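Local coordinates for CurF (PDB 5DP2), which probably catalyses NADPH-dependent cyclopropane formation in curacin A biosynthesis, as an enoyl-reductase-type component of a polyketide synthase, at residues H165-G170 with A174-A179; V186-S191 with S196-Q201; T145-L150 with A293-D298. All coordinates share one frame; numbering follows the deposited sequence.

Interaction 1 (H165-G170 with A174-A179); sequences HAASGG and AAVQLA. With NAP (NADP nicotinamide-adenine-dinucleotide phosphate), chain B.
The glycine-rich, NADP-binding turn at the start of helix 170-181 is where Gly170 joins Ala174. Ala174 N donates to Gly170 O at 3.1 Å with a nearly straight N-H...O angle of 170°, the i to i+4 bond of a first helical turn. Further along, Val176 CG2 lies 4.1 Å from Ala167 CB. This methyl sits beside the backbone N of Val176, because CG1 takes the position anti to that N (chi1 171°), and it points back at the loop. Together the two contacts bury a modest 119 Å². The connection from strand 161-164 through this turn into helix 170-181 is the first beta-alpha step of a Rossmann fold, and a type I turn from Ala166 to Gly169 shapes it. Gly169 is the N-cap residue; its CA comes within 3.2 Å of NAP O1A, and a CB there would run into NAP O2A, so a bare backbone lets the pyrophosphate come close. Gly170 N holds NAP O1A at 2.9 Å with an angle of 159°, and the helix N-terminus probably adds some electrostatic stabilisation to that phosphate. Ser168 turns away from the helix: its OG stands between its own backbone N and carbonyl carbon and donates to NAP O1X of the 2'-phosphate at 2.6 Å. Ala166 CB touches the adenosine ribose, 3.7 Å from NAP O3B.

Interaction 2 (V186-S191 with S196-Q201); sequences VFATTS and SVLREQ. With NAP (NADP nicotinamide-adenine-dinucleotide phosphate), chain B.
No flat group takes part where Thr190 and Ala188 meet Leu198; the nearby ring, that of Phe187, leaves the opposite face of the strand and stacks on the ring of His205 in strand 205-208. The contact itself is made of methyls. Thr190 and Leu198 meet end-on, tip to tip, with Leu198 CD2 3.7 Å from Thr190 CG2. The same CD2 carbon lies 4.3 Å from Ala188 CB, so one leucine branch covers two residues that alternate along one strand face. Strand 185-190, helix 195-200 and strand 205-208 form a beta-alpha-beta unit of the Rossmann domain, and Leu198 fills the space between helix and sheet together with Ala167 and Val206. The Thr190 methyl faces the helix because OG1 takes the position anti to the backbone N (chi1 -173°). OG1 is hydrogen-bonded to Ser168 OG, while its approach to NAP O2X is weak at 3.3 Å. Ser191, just past the strand, grips that phosphate oxygen twice: Ser191 OG donates to NAP O2X at 2.6 Å and Ser191 N to NAP O2X at 3.0 Å, the latter bent to 139°. Arg210 NE also bonds Ser191 OG, and Lys194 NZ bonds the cofactor.

Interaction 3 (T145-L150 with A293-D298); sequences TAYYGL and AKLWDD. With NAP (NADP nicotinamide-adenine-dinucleotide phosphate), chain B.
Tyr147 OH donates a short hydrogen bond of 2.6 Å to Asp298 OD2, joining helix 140-153 to helix 290-305. The hydroxyl meets OD2 on its anti side, 30° out of the carboxylate plane, and that plane stands 76° from the phenol ring. Asp298 OD2 itself lies at the ring edge, near the ring plane, and Asp298 CB also comes within 3.2 Å of Tyr147 OH. A donor this close would probably help to stabilise the negative charge of the aspartate. Leu295 borders the same ring at another point of its edge: Leu295 CD2 is 3.7 Å from Tyr147 CD2, and the tyrosine and the leucine run alongside each other, pointing opposite ways. With CG anti to the backbone N, Tyr147 extends across to the second helix. The other leucine branch makes a looser touch, Leu295 CD1 to Tyr148 CB at 4.5 Å. A phenylalanine in place of Tyr147 could still border Leu295 but would probably leave Asp298 OD2 without its hydroxyl partner and the carboxylate freer to turn. The axes of the two short segments stay 10.9 Å apart at an angle of 89°, so side chains bridge a wide, perpendicular crossing. One turn earlier than Gly149, Thr145 OG1 approaches NAP C4N, the hydride-carrying carbon of the nicotinamide, at 3.4 Å and bonds Met141 O. Such a helix, leading into the first Rossmann strand and bordering the nicotinamide pocket, belongs to the medium-chain dehydrogenase/reductase fold.

Interactions 1 and 2 are successive parts of one cofactor site, with centres 9 Å apart. Ser168 OG and Thr190 OG1 approach to 2.7 Å, a probable hydrogen bond that ties the two sides of the 2'-phosphate pocket. Behind it, His165 ND1 lies 2.8 Å from Thr189 OG1 and Ala167 CB packs 3.7 Å from Ala188 CB. Both interactions share the 2'-phosphate, and interaction 1 also holds the pyrophosphate. Interaction 3 reaches the cofactor only through Thr145, at the nicotinamide. Its helix 140-153 packs directly on helix 170-181 of interaction 1, with Leu178 CD1 3.5 Å from Tyr147 N, whereas its centre is 24 Å from that of interaction 2.

Interaction 1 (H165-G170 with A174-A179)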
loop_
_atom_site.group_PDB
_atom_site.type_symbol
_atom_site.label_atom_id
_atom_site.label_comp_id
_atom_site.label_asym_id
_atom_site.label_seq_id
_atom_site.Cartn_x
_atom_site.Cartn_y
_atom_site.Cartn_z
ATOM N N HIS A 165 -9.807 -4.273 -8.986
ATOM C CA HIS A 165 -8.971 -3.927 -10.128
ATOM C C HIS A 165 -7.501 -4.047 -9.794
ATOM O O HIS A 165 -7.073 -3.899 -8.658
ATOM C CB HIS A 165 -9.307 -2.534 -10.638
ATOM C CG HIS A 165 -10.607 -2.482 -11.338
ATOM N ND1 HIS A 165 -10.809 -3.171 -12.509
ATOM C CD2 HIS A 165 -11.752 -1.824 -11.044
ATOM C CE1 HIS A 165 -12.048 -2.932 -12.903
ATOM N NE2 HIS A 165 -12.646 -2.123 -12.038
ATOM N N ALA A 166 -6.689 -4.300 -10.832
ATOM C CA ALA A 166 -5.242 -4.392 -10.646
ATOM C C ALA A 166 -4.941 -5.378 -9.515
ATOM O O ALA A 166 -4.111 -5.147 -8.615
ATOM C CB ALA A 166 -4.598 -3.040 -10.397
ATOM N N ALA A 167 -5.578 -6.543 -9.606
ATOM C CA ALA A 167 -5.549 -7.544 -8.547
ATOM C C ALA A 167 -4.208 -8.250 -8.403
ATOM O O ALA A 167 -4.001 -8.959 -7.424
ATOM C CB ALA A 167 -6.697 -8.537 -8.739
ATOM N N SER A 168 -3.309 -8.044 -9.375
ATOM C CA SER A 168 -1.940 -8.521 -9.341
ATOM C C SER A 168 -0.999 -7.671 -8.481
ATOM O O SER A 168 0.082 -8.150 -8.167
ATOM C CB SER A 168 -1.455 -8.490 -10.807
ATOM O OG SER A 168 -1.991 -7.320 -11.485
ATOM N N GLY A 169 -1.384 -6.425 -8.214
ATOM C CA GLY A 169 -0.506 -5.507 -7.510
ATOM C C GLY A 169 -0.593 -5.665 -5.995
ATOM O O GLY A 169 -1.218 -6.597 -5.485
ATOM N N GLY A 170 0.077 -4.783 -5.272
ATOM C CA GLY A 170 0.162 -4.914 -3.818
ATOM C C GLY A 170 -1.191 -4.737 -3.136
ATOM O O GLY A 170 -1.676 -5.613 -2.411
ATOM N N ALA A 174 -3.655 -7.843 -1.569
ATOM C CA ALA A 174 -4.167 -7.773 -0.195
ATOM C C ALA A 174 -5.690 -7.757 -0.186
ATOM O O ALA A 174 -6.327 -8.439 0.637
ATOM C CB ALA A 174 -3.614 -6.550 0.523
ATOM N N ALA A 175 -6.288 -6.995 -1.090
ATOM C CA ALA A 175 -7.739 -6.929 -1.196
ATOM C C ALA A 175 -8.336 -8.282 -1.557
ATOM O O ALA A 175 -9.396 -8.640 -1.023
ATOM C CB ALA A 175 -8.141 -5.855 -2.191
ATOM N N VAL A 176 -7.701 -9.046 -2.449
ATOM C CA VAL A 176 -8.230 -10.379 -2.763
ATOM C C VAL A 176 -8.227 -11.247 -1.507
ATOM O O VAL A 176 -9.218 -11.912 -1.195
ATOM C CB VAL A 176 -7.445 -11.061 -3.917
ATOM C CG1 VAL A 176 -7.869 -12.514 -4.053
ATOM C CG2 VAL A 176 -7.657 -10.317 -5.229
ATOM N N GLN A 177 -7.110 -11.272 -0.785
ATOM C CA GLN A 177 -7.050 -12.093 0.417
ATOM C C GLN A 177 -8.137 -11.683 1.402
ATOM O O GLN A 177 -8.821 -12.537 1.993
ATOM C CB GLN A 177 -5.695 -11.980 1.124
ATOM C CG GLN A 177 -4.561 -12.730 0.458
ATOM C CD GLN A 177 -3.399 -12.894 1.421
ATOM O OE1 GLN A 177 -3.601 -13.230 2.592
ATOM N NE2 GLN A 177 -2.190 -12.695 0.934
ATOM N N LEU A 178 -8.296 -10.387 1.640
ATOM C CA LEU A 178 -9.284 -9.916 2.604
ATOM C C LEU A 178 -10.714 -10.179 2.137
ATOM O O LEU A 178 -11.562 -10.621 2.925
ATOM C CB LEU A 178 -9.076 -8.422 2.891
ATOM C CG LEU A 178 -7.949 -8.145 3.862
ATOM C CD1 LEU A 178 -7.517 -6.695 3.744
ATOM C CD2 LEU A 178 -8.378 -8.455 5.282
ATOM N N ALA A 179 -11.004 -9.907 0.867
ATOM C CA ALA A 179 -12.339 -10.152 0.372
ATOM C C ALA A 179 -12.726 -11.632 0.535
ATOM O O ALA A 179 -13.863 -11.938 0.901
ATOM C CB ALA A 179 -12.461 -9.705 -1.075
HETATM P PA NAP B . 0.632 -1.917 -7.496
HETATM O O1A NAP B . 1.537 -3.025 -7.076
HETATM O O2A NAP B . -0.836 -2.138 -7.498
HETATM O O5B NAP B . 1.134 -1.427 -8.932
HETATM C C5B NAP B . 0.303 -0.614 -9.771
HETATM C C4B NAP B . -0.809 -1.397 -10.435
HETATM O O4B NAP B . -1.441 -0.556 -11.372
HETATM C C3B NAP B . -0.350 -2.630 -11.155
HETATM O O3B NAP B . -0.927 -3.765 -10.504
HETATM C C2B NAP B . -0.863 -2.477 -12.599
HETATM O O2B NAP B . -1.531 -3.563 -13.177
HETATM C C1B NAP B . -1.889 -1.368 -12.478
HETATM N N9A NAP B . -1.952 -0.471 -13.624
HETATM C C8A NAP B . -1.165 0.637 -13.853
HETATM N N7A NAP B . -1.510 1.233 -15.017
HETATM C C5A NAP B . -2.523 0.515 -15.523
HETATM C C6A NAP B . -3.332 0.604 -16.695
HETATM N N6A NAP B . -3.129 1.603 -17.578
HETATM N N1A NAP B . -4.279 -0.305 -16.881
HETATM C C2A NAP B . -4.453 -1.281 -15.983
HETATM N N3A NAP B . -3.765 -1.468 -14.853
HETATM C C4A NAP B . -2.800 -0.586 -14.642
HETATM O O3 NAP B . 0.937 -0.607 -6.611
HETATM P PN NAP B . 0.491 -0.262 -5.113
HETATM O O1N NAP B . 1.631 0.422 -4.465
HETATM O O2N NAP B . -0.104 -1.468 -4.446
HETATM O O5D NAP B . -0.611 0.820 -5.370
HETATM C C5D NAP B . -1.842 0.422 -6.017
HETATM C C4D NAP B . -2.595 1.679 -6.519
HETATM O O4D NAP B . -3.271 2.239 -5.423
HETATM C C3D NAP B . -1.693 2.796 -7.057
HETATM O O3D NAP B . -2.444 3.539 -8.027
HETATM C C2D NAP B . -1.393 3.613 -5.826
HETATM O O2D NAP B . -1.067 4.960 -6.182
HETATM C C1D NAP B . -2.684 3.501 -5.060
HETATM N N1N NAP B . -2.677 3.481 -3.581
HETATM C C2N NAP B . -3.445 4.361 -2.899
HETATM C C3N NAP B . -3.494 4.384 -1.508
HETATM C C7N NAP B . -4.359 5.374 -0.807
HETATM O O7N NAP B . -4.183 5.455 0.389
HETATM N N7N NAP B . -5.266 6.088 -1.526
HETATM C C4N NAP B . -2.725 3.463 -0.790
HETATM C C5N NAP B . -1.947 2.567 -1.511
HETATM C C6N NAP B . -1.934 2.583 -2.912
HETATM P P2B NAP B . -0.809 -4.880 -13.723
HETATM O O1X NAP B . -0.261 -5.612 -12.505
HETATM O O2X NAP B . -1.933 -5.611 -14.401
HETATM O O3X NAP B . 0.289 -4.426 -14.655
#

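Interaction 2 (V186-S191 with S196-Q201)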
loop_
_atom_site.group_PDB
_atom_site.type_symbol
_atom_site.label_atom_id
_atom_site.label_comp_id
_atom_site.label_asym_id
_atom_site.label_seq_id
_atom_site.Cartn_x
_atom_site.Cartn_y
_atom_site.Cartn_z
ATOM N N VAL A 186 -15.039 -12.800 -5.370
ATOM C CA VAL A 186 -14.102 -11.899 -6.024
ATOM C C VAL A 186 -14.211 -11.999 -7.555
ATOM O O VAL A 186 -14.138 -13.088 -8.128
ATOM C CB VAL A 186 -12.647 -12.193 -5.584
ATOM C CG1 VAL A 186 -11.638 -11.443 -6.439
ATOM C CG2 VAL A 186 -12.471 -11.830 -4.121
ATOM N N PHE A 187 -14.305 -10.833 -8.176
ATOM C CA PHE A 187 -14.129 -10.644 -9.605
ATOM C C PHE A 187 -12.856 -9.806 -9.732
ATOM O O PHE A 187 -12.750 -8.769 -9.100
ATOM C CB PHE A 187 -15.319 -9.887 -10.197
ATOM C CG PHE A 187 -16.629 -10.632 -10.155
ATOM C CD1 PHE A 187 -17.304 -10.866 -8.963
ATOM C CD2 PHE A 187 -17.213 -11.084 -11.313
ATOM C CE1 PHE A 187 -18.490 -11.544 -8.924
ATOM C CE2 PHE A 187 -18.411 -11.766 -11.282
ATOM C CZ PHE A 187 -19.056 -11.999 -10.083
ATOM N N ALA A 188 -11.870 -10.271 -10.456
ATOM C CA ALA A 188 -10.572 -9.580 -10.522
ATOM C C ALA A 188 -10.279 -9.119 -11.921
ATOM O O ALA A 188 -10.670 -9.759 -12.904
ATOM C CB ALA A 188 -9.477 -10.530 -10.056
ATOM N N THR A 189 -9.543 -8.011 -12.014
ATOM C CA THR A 189 -8.954 -7.605 -13.300
ATOM C C THR A 189 -7.445 -7.496 -13.159
ATOM O O THR A 189 -6.909 -7.127 -12.107
ATOM C CB THR A 189 -9.531 -6.300 -13.862
ATOM O OG1 THR A 189 -9.015 -5.194 -13.107
ATOM C CG2 THR A 189 -11.048 -6.319 -13.883
ATOM N N THR A 190 -6.747 -7.820 -14.246
ATOM C CA THR A 190 -5.297 -7.682 -14.317
ATOM C C THR A 190 -4.914 -7.683 -15.807
ATOM O O THR A 190 -5.734 -7.920 -16.693
ATOM C CB THR A 190 -4.585 -8.816 -13.532
ATOM O OG1 THR A 190 -3.198 -8.568 -13.496
ATOM C CG2 THR A 190 -4.805 -10.177 -14.159
ATOM N N SER A 191 -3.643 -7.421 -16.073
ATOM C CA SER A 191 -3.185 -7.367 -17.457
ATOM C C SER A 191 -3.208 -8.778 -18.068
ATOM O O SER A 191 -3.076 -9.787 -17.350
ATOM C CB SER A 191 -1.788 -6.787 -17.501
ATOM O OG SER A 191 -1.770 -5.443 -17.040
ATOM N N SER A 196 -3.572 -15.707 -16.060
ATOM C CA SER A 196 -3.366 -17.097 -15.712
ATOM C C SER A 196 -2.817 -17.243 -14.301
ATOM O O SER A 196 -3.141 -18.220 -13.594
ATOM C CB SER A 196 -2.384 -17.736 -16.721
ATOM O OG SER A 196 -1.103 -17.094 -16.683
ATOM N N VAL A 197 -1.968 -16.305 -13.901
ATOM C CA VAL A 197 -1.372 -16.336 -12.581
ATOM C C VAL A 197 -2.466 -16.190 -11.506
ATOM O O VAL A 197 -2.494 -16.921 -10.513
ATOM C CB VAL A 197 -0.281 -15.234 -12.433
ATOM C CG1 VAL A 197 0.300 -15.234 -11.026
ATOM C CG2 VAL A 197 0.820 -15.408 -13.472
ATOM N N LEU A 198 -3.392 -15.256 -11.714
ATOM C CA LEU A 198 -4.461 -15.036 -10.746
ATOM C C LEU A 198 -5.460 -16.222 -10.735
ATOM O O LEU A 198 -5.980 -16.607 -9.680
ATOM C CB LEU A 198 -5.194 -13.743 -11.005
ATOM C CG LEU A 198 -4.511 -12.538 -10.353
ATOM C CD1 LEU A 198 -3.010 -12.381 -10.460
ATOM C CD2 LEU A 198 -5.242 -11.290 -10.689
ATOM N N ARG A 199 -5.730 -16.827 -11.885
ATOM C CA ARG A 199 -6.577 -18.021 -11.898
ATOM C C ARG A 199 -5.905 -19.142 -11.088
ATOM O O ARG A 199 -6.594 -19.847 -10.328
ATOM C CB ARG A 199 -6.904 -18.433 -13.337
ATOM C CG ARG A 199 -7.798 -17.437 -14.064
ATOM C CD ARG A 199 -8.112 -17.857 -15.502
ATOM N NE ARG A 199 -8.991 -16.876 -16.146
ATOM C CZ ARG A 199 -9.048 -16.621 -17.451
ATOM N NH1 ARG A 199 -8.275 -17.265 -18.311
ATOM N NH2 ARG A 199 -9.844 -15.662 -17.889
ATOM N N GLU A 200 -4.579 -19.283 -11.196
ATOM C CA GLU A 200 -3.859 -20.308 -10.436
ATOM C C GLU A 200 -3.920 -20.044 -8.931
ATOM O O GLU A 200 -3.877 -20.980 -8.117
ATOM C CB GLU A 200 -2.407 -20.435 -10.911
ATOM C CG GLU A 200 -2.281 -21.007 -12.312
ATOM C CD GLU A 200 -0.886 -21.488 -12.649
ATOM O OE1 GLU A 200 -0.015 -21.506 -11.746
ATOM O OE2 GLU A 200 -0.663 -21.851 -13.828
ATOM N N GLN A 201 -4.020 -18.778 -8.539
ATOM C CA GLN A 201 -4.196 -18.439 -7.129
ATOM C C GLN A 201 -5.586 -18.793 -6.617
ATOM O O GLN A 201 -5.835 -18.723 -5.413
ATOM C CB GLN A 201 -3.960 -16.953 -6.890
ATOM C CG GLN A 201 -2.525 -16.494 -7.104
ATOM C CD GLN A 201 -2.373 -15.043 -6.678
ATOM O OE1 GLN A 201 -3.235 -14.257 -6.903
ATOM N NE2 GLN A 201 -1.289 -14.699 -6.052
HETATM P PA NAP B . 0.632 -1.917 -7.496
HETATM O O1A NAP B . 1.537 -3.025 -7.076
HETATM O O2A NAP B . -0.836 -2.138 -7.498
HETATM O O5B NAP B . 1.134 -1.427 -8.932
HETATM C C5B NAP B . 0.303 -0.614 -9.771
HETATM C C4B NAP B . -0.809 -1.397 -10.435
HETATM O O4B NAP B . -1.441 -0.556 -11.372
HETATM C C3B NAP B . -0.350 -2.630 -11.155
HETATM O O3B NAP B . -0.927 -3.765 -10.504
HETATM C C2B NAP B . -0.863 -2.477 -12.599
HETATM O O2B NAP B . -1.531 -3.563 -13.177
HETATM C C1B NAP B . -1.889 -1.368 -12.478
HETATM N N9A NAP B . -1.952 -0.471 -13.624
HETATM C C8A NAP B . -1.165 0.637 -13.853
HETATM N N7A NAP B . -1.510 1.233 -15.017
HETATM C C5A NAP B . -2.523 0.515 -15.523
HETATM C C6A NAP B . -3.332 0.604 -16.695
HETATM N N6A NAP B . -3.129 1.603 -17.578
HETATM N N1A NAP B . -4.279 -0.305 -16.881
HETATM C C2A NAP B . -4.453 -1.281 -15.983
HETATM N N3A NAP B . -3.765 -1.468 -14.853
HETATM C C4A NAP B . -2.800 -0.586 -14.642
HETATM O O3 NAP B . 0.937 -0.607 -6.611
HETATM P PN NAP B . 0.491 -0.262 -5.113
HETATM O O1N NAP B . 1.631 0.422 -4.465
HETATM O O2N NAP B . -0.104 -1.468 -4.446
HETATM O O5D NAP B . -0.611 0.820 -5.370
HETATM C C5D NAP B . -1.842 0.422 -6.017
HETATM C C4D NAP B . -2.595 1.679 -6.519
HETATM O O4D NAP B . -3.271 2.239 -5.423
HETATM C C3D NAP B . -1.693 2.796 -7.057
HETATM O O3D NAP B . -2.444 3.539 -8.027
HETATM C C2D NAP B . -1.393 3.613 -5.826
HETATM O O2D NAP B . -1.067 4.960 -6.182
HETATM C C1D NAP B . -2.684 3.501 -5.060
HETATM N N1N NAP B . -2.677 3.481 -3.581
HETATM C C2N NAP B . -3.445 4.361 -2.899
HETATM C C3N NAP B . -3.494 4.384 -1.508
HETATM C C7N NAP B . -4.359 5.374 -0.807
HETATM O O7N NAP B . -4.183 5.455 0.389
HETATM N N7N NAP B . -5.266 6.088 -1.526
HETATM C C4N NAP B . -2.725 3.463 -0.790
HETATM C C5N NAP B . -1.947 2.567 -1.511
HETATM C C6N NAP B . -1.934 2.583 -2.912
HETATM P P2B NAP B . -0.809 -4.880 -13.723
HETATM O O1X NAP B . -0.261 -5.612 -12.505
HETATM O O2X NAP B . -1.933 -5.611 -14.401
HETATM O O3X NAP B . 0.289 -4.426 -14.655
#

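Interaction 3 (T145-L150 with A293-D298)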
loop_
_atom_site.group_PDB
_atom_site.type_symbol
_atom_site.label_atom_id
_atom_site.label_comp_id
_atom_site.label_asym_id
_atom_site.label_seq_id
_atom_site.Cartn_x
_atom_site.Cartn_y
_atom_site.Cartn_z
ATOM N N THR A 145 -4.507 -0.466 3.785
ATOM C CA THR A 145 -5.362 0.196 2.799
ATOM C C THR A 145 -6.565 -0.670 2.459
ATOM O O THR A 145 -7.711 -0.212 2.462
ATOM C CB THR A 145 -4.534 0.489 1.534
ATOM O OG1 THR A 145 -3.462 1.388 1.848
ATOM C CG2 THR A 145 -5.365 1.146 0.447
ATOM N N ALA A 146 -6.299 -1.937 2.129
ATOM C CA ALA A 146 -7.380 -2.827 1.718
ATOM C C ALA A 146 -8.361 -3.092 2.865
ATOM O O ALA A 146 -9.568 -3.179 2.647
ATOM C CB ALA A 146 -6.823 -4.107 1.152
ATOM N N TYR A 147 -7.857 -3.235 4.092
ATOM C CA TYR A 147 -8.740 -3.485 5.231
ATOM C C TYR A 147 -9.595 -2.270 5.533
ATOM O O TYR A 147 -10.811 -2.378 5.754
ATOM C CB TYR A 147 -7.901 -3.874 6.462
ATOM C CG TYR A 147 -8.749 -4.315 7.639
ATOM C CD1 TYR A 147 -9.198 -5.618 7.746
ATOM C CD2 TYR A 147 -9.087 -3.437 8.650
ATOM C CE1 TYR A 147 -9.947 -6.040 8.824
ATOM C CE2 TYR A 147 -9.865 -3.849 9.732
ATOM C CZ TYR A 147 -10.292 -5.158 9.805
ATOM O OH TYR A 147 -11.056 -5.607 10.873
ATOM N N TYR A 148 -8.987 -1.077 5.555
ATOM C CA TYR A 148 -9.772 0.122 5.809
ATOM C C TYR A 148 -10.878 0.273 4.774
ATOM O O TYR A 148 -12.034 0.548 5.101
ATOM C CB TYR A 148 -8.848 1.347 5.850
ATOM C CG TYR A 148 -9.572 2.598 6.210
ATOM C CD1 TYR A 148 -10.239 2.722 7.424
ATOM C CD2 TYR A 148 -9.590 3.687 5.341
ATOM C CE1 TYR A 148 -10.898 3.881 7.776
ATOM C CE2 TYR A 148 -10.233 4.863 5.687
ATOM C CZ TYR A 148 -10.889 4.964 6.906
ATOM O OH TYR A 148 -11.545 6.128 7.259
ATOM N N GLY A 149 -10.532 0.091 3.495
ATOM C CA GLY A 149 -11.534 0.234 2.450
ATOM C C GLY A 149 -12.626 -0.825 2.503
ATOM O O GLY A 149 -13.817 -0.508 2.400
ATOM N N LEU A 150 -12.224 -2.096 2.545
ATOM C CA LEU A 150 -13.192 -3.201 2.447
ATOM C C LEU A 150 -13.996 -3.419 3.727
ATOM O O LEU A 150 -15.179 -3.735 3.660
ATOM C CB LEU A 150 -12.506 -4.497 2.054
ATOM C CG LEU A 150 -11.885 -4.548 0.646
ATOM C CD1 LEU A 150 -11.038 -5.781 0.521
ATOM C CD2 LEU A 150 -12.923 -4.488 -0.447
ATOM N N ALA A 293 -2.784 2.018 14.898
ATOM C CA ALA A 293 -2.820 1.128 16.046
ATOM C C ALA A 293 -4.125 0.338 16.085
ATOM O O ALA A 293 -4.125 -0.867 16.339
ATOM C CB ALA A 293 -2.666 1.937 17.336
ATOM N N LYS A 294 -5.241 1.014 15.826
ATOM C CA LYS A 294 -6.528 0.335 15.843
ATOM C C LYS A 294 -6.680 -0.651 14.687
ATOM O O LYS A 294 -7.251 -1.732 14.873
ATOM C CB LYS A 294 -7.647 1.349 15.876
ATOM C CG LYS A 294 -7.679 2.133 17.179
ATOM C CD LYS A 294 -8.827 3.119 17.214
ATOM C CE LYS A 294 -8.509 4.373 16.429
ATOM N NZ LYS A 294 -9.643 5.342 16.502
ATOM N N LEU A 295 -6.141 -0.308 13.510
ATOM C CA LEU A 295 -6.184 -1.277 12.424
ATOM C C LEU A 295 -5.343 -2.497 12.754
ATOM O O LEU A 295 -5.760 -3.637 12.473
ATOM C CB LEU A 295 -5.734 -0.624 11.112
ATOM C CG LEU A 295 -6.658 0.422 10.513
ATOM C CD1 LEU A 295 -6.027 1.162 9.343
ATOM C CD2 LEU A 295 -7.972 -0.162 10.073
ATOM N N TRP A 296 -4.158 -2.297 13.354
ATOM C CA TRP A 296 -3.323 -3.448 13.706
ATOM C C TRP A 296 -3.968 -4.319 14.798
ATOM O O TRP A 296 -3.753 -5.523 14.839
ATOM C CB TRP A 296 -1.914 -2.998 14.106
ATOM C CG TRP A 296 -0.875 -4.086 14.174
ATOM C CD1 TRP A 296 -0.050 -4.360 15.235
ATOM C CD2 TRP A 296 -0.505 -5.035 13.149
ATOM N NE1 TRP A 296 0.791 -5.386 14.933
ATOM C CE2 TRP A 296 0.551 -5.816 13.656
ATOM C CE3 TRP A 296 -0.956 -5.304 11.850
ATOM C CZ2 TRP A 296 1.150 -6.844 12.925
ATOM C CZ3 TRP A 296 -0.360 -6.334 11.114
ATOM C CH2 TRP A 296 0.665 -7.099 11.664
ATOM N N ASP A 297 -4.776 -3.712 15.668
ATOM C CA ASP A 297 -5.505 -4.512 16.659
ATOM C C ASP A 297 -6.355 -5.582 15.967
ATOM O O ASP A 297 -6.526 -6.676 16.505
ATOM C CB ASP A 297 -6.419 -3.647 17.527
ATOM C CG ASP A 297 -5.691 -2.799 18.542
ATOM O OD1 ASP A 297 -4.556 -3.137 18.923
ATOM O OD2 ASP A 297 -6.305 -1.793 18.963
ATOM N N ASP A 298 -6.909 -5.276 14.799
ATOM C CA ASP A 298 -7.698 -6.259 14.038
ATOM C C ASP A 298 -6.820 -7.166 13.171
ATOM O O ASP A 298 -7.053 -8.375 13.079
ATOM C CB ASP A 298 -8.743 -5.583 13.138
ATOM C CG ASP A 298 -9.892 -4.946 13.894
ATOM O OD1 ASP A 298 -9.938 -4.992 15.131
ATOM O OD2 ASP A 298 -10.757 -4.396 13.201
HETATM P PA NAP B . 0.632 -1.917 -7.496
HETATM O O1A NAP B . 1.537 -3.025 -7.076
HETATM O O2A NAP B . -0.836 -2.138 -7.498
HETATM O O5B NAP B . 1.134 -1.427 -8.932
HETATM C C5B NAP B . 0.303 -0.614 -9.771
HETATM C C4B NAP B . -0.809 -1.397 -10.435
HETATM O O4B NAP B . -1.441 -0.556 -11.372
HETATM C C3B NAP B . -0.350 -2.630 -11.155
HETATM O O3B NAP B . -0.927 -3.765 -10.504
HETATM C C2B NAP B . -0.863 -2.477 -12.599
HETATM O O2B NAP B . -1.531 -3.563 -13.177
HETATM C C1B NAP B . -1.889 -1.368 -12.478
HETATM N N9A NAP B . -1.952 -0.471 -13.624
HETATM C C8A NAP B . -1.165 0.637 -13.853
HETATM N N7A NAP B . -1.510 1.233 -15.017
HETATM C C5A NAP B . -2.523 0.515 -15.523
HETATM C C6A NAP B . -3.332 0.604 -16.695
HETATM N N6A NAP B . -3.129 1.603 -17.578
HETATM N N1A NAP B . -4.279 -0.305 -16.881
HETATM C C2A NAP B . -4.453 -1.281 -15.983
HETATM N N3A NAP B . -3.765 -1.468 -14.853
HETATM C C4A NAP B . -2.800 -0.586 -14.642
HETATM O O3 NAP B . 0.937 -0.607 -6.611
HETATM P PN NAP B . 0.491 -0.262 -5.113
HETATM O O1N NAP B . 1.631 0.422 -4.465
HETATM O O2N NAP B . -0.104 -1.468 -4.446
HETATM O O5D NAP B . -0.611 0.820 -5.370
HETATM C C5D NAP B . -1.842 0.422 -6.017
HETATM C C4D NAP B . -2.595 1.679 -6.519
HETATM O O4D NAP B . -3.271 2.239 -5.423
HETATM C C3D NAP B . -1.693 2.796 -7.057
HETATM O O3D NAP B . -2.444 3.539 -8.027
HETATM C C2D NAP B . -1.393 3.613 -5.826
HETATM O O2D NAP B . -1.067 4.960 -6.182
HETATM C C1D NAP B . -2.684 3.501 -5.060
HETATM N N1N NAP B . -2.677 3.481 -3.581
HETATM C C2N NAP B . -3.445 4.361 -2.899
HETATM C C3N NAP B . -3.494 4.384 -1.508
HETATM C C7N NAP B . -4.359 5.374 -0.807
HETATM O O7N NAP B . -4.183 5.455 0.389
HETATM N N7N NAP B . -5.266 6.088 -1.526
HETATM C C4N NAP B . -2.725 3.463 -0.790
HETATM C C5N NAP B . -1.947 2.567 -1.511
HETATM C C6N NAP B . -1.934 2.583 -2.912
HETATM P P2B NAP B . -0.809 -4.880 -13.723
HETATM O O1X NAP B . -0.261 -5.612 -12.505
HETATM O O2X NAP B . -1.933 -5.611 -14.401
HETATM O O3X NAP B . 0.289 -4.426 -14.655
#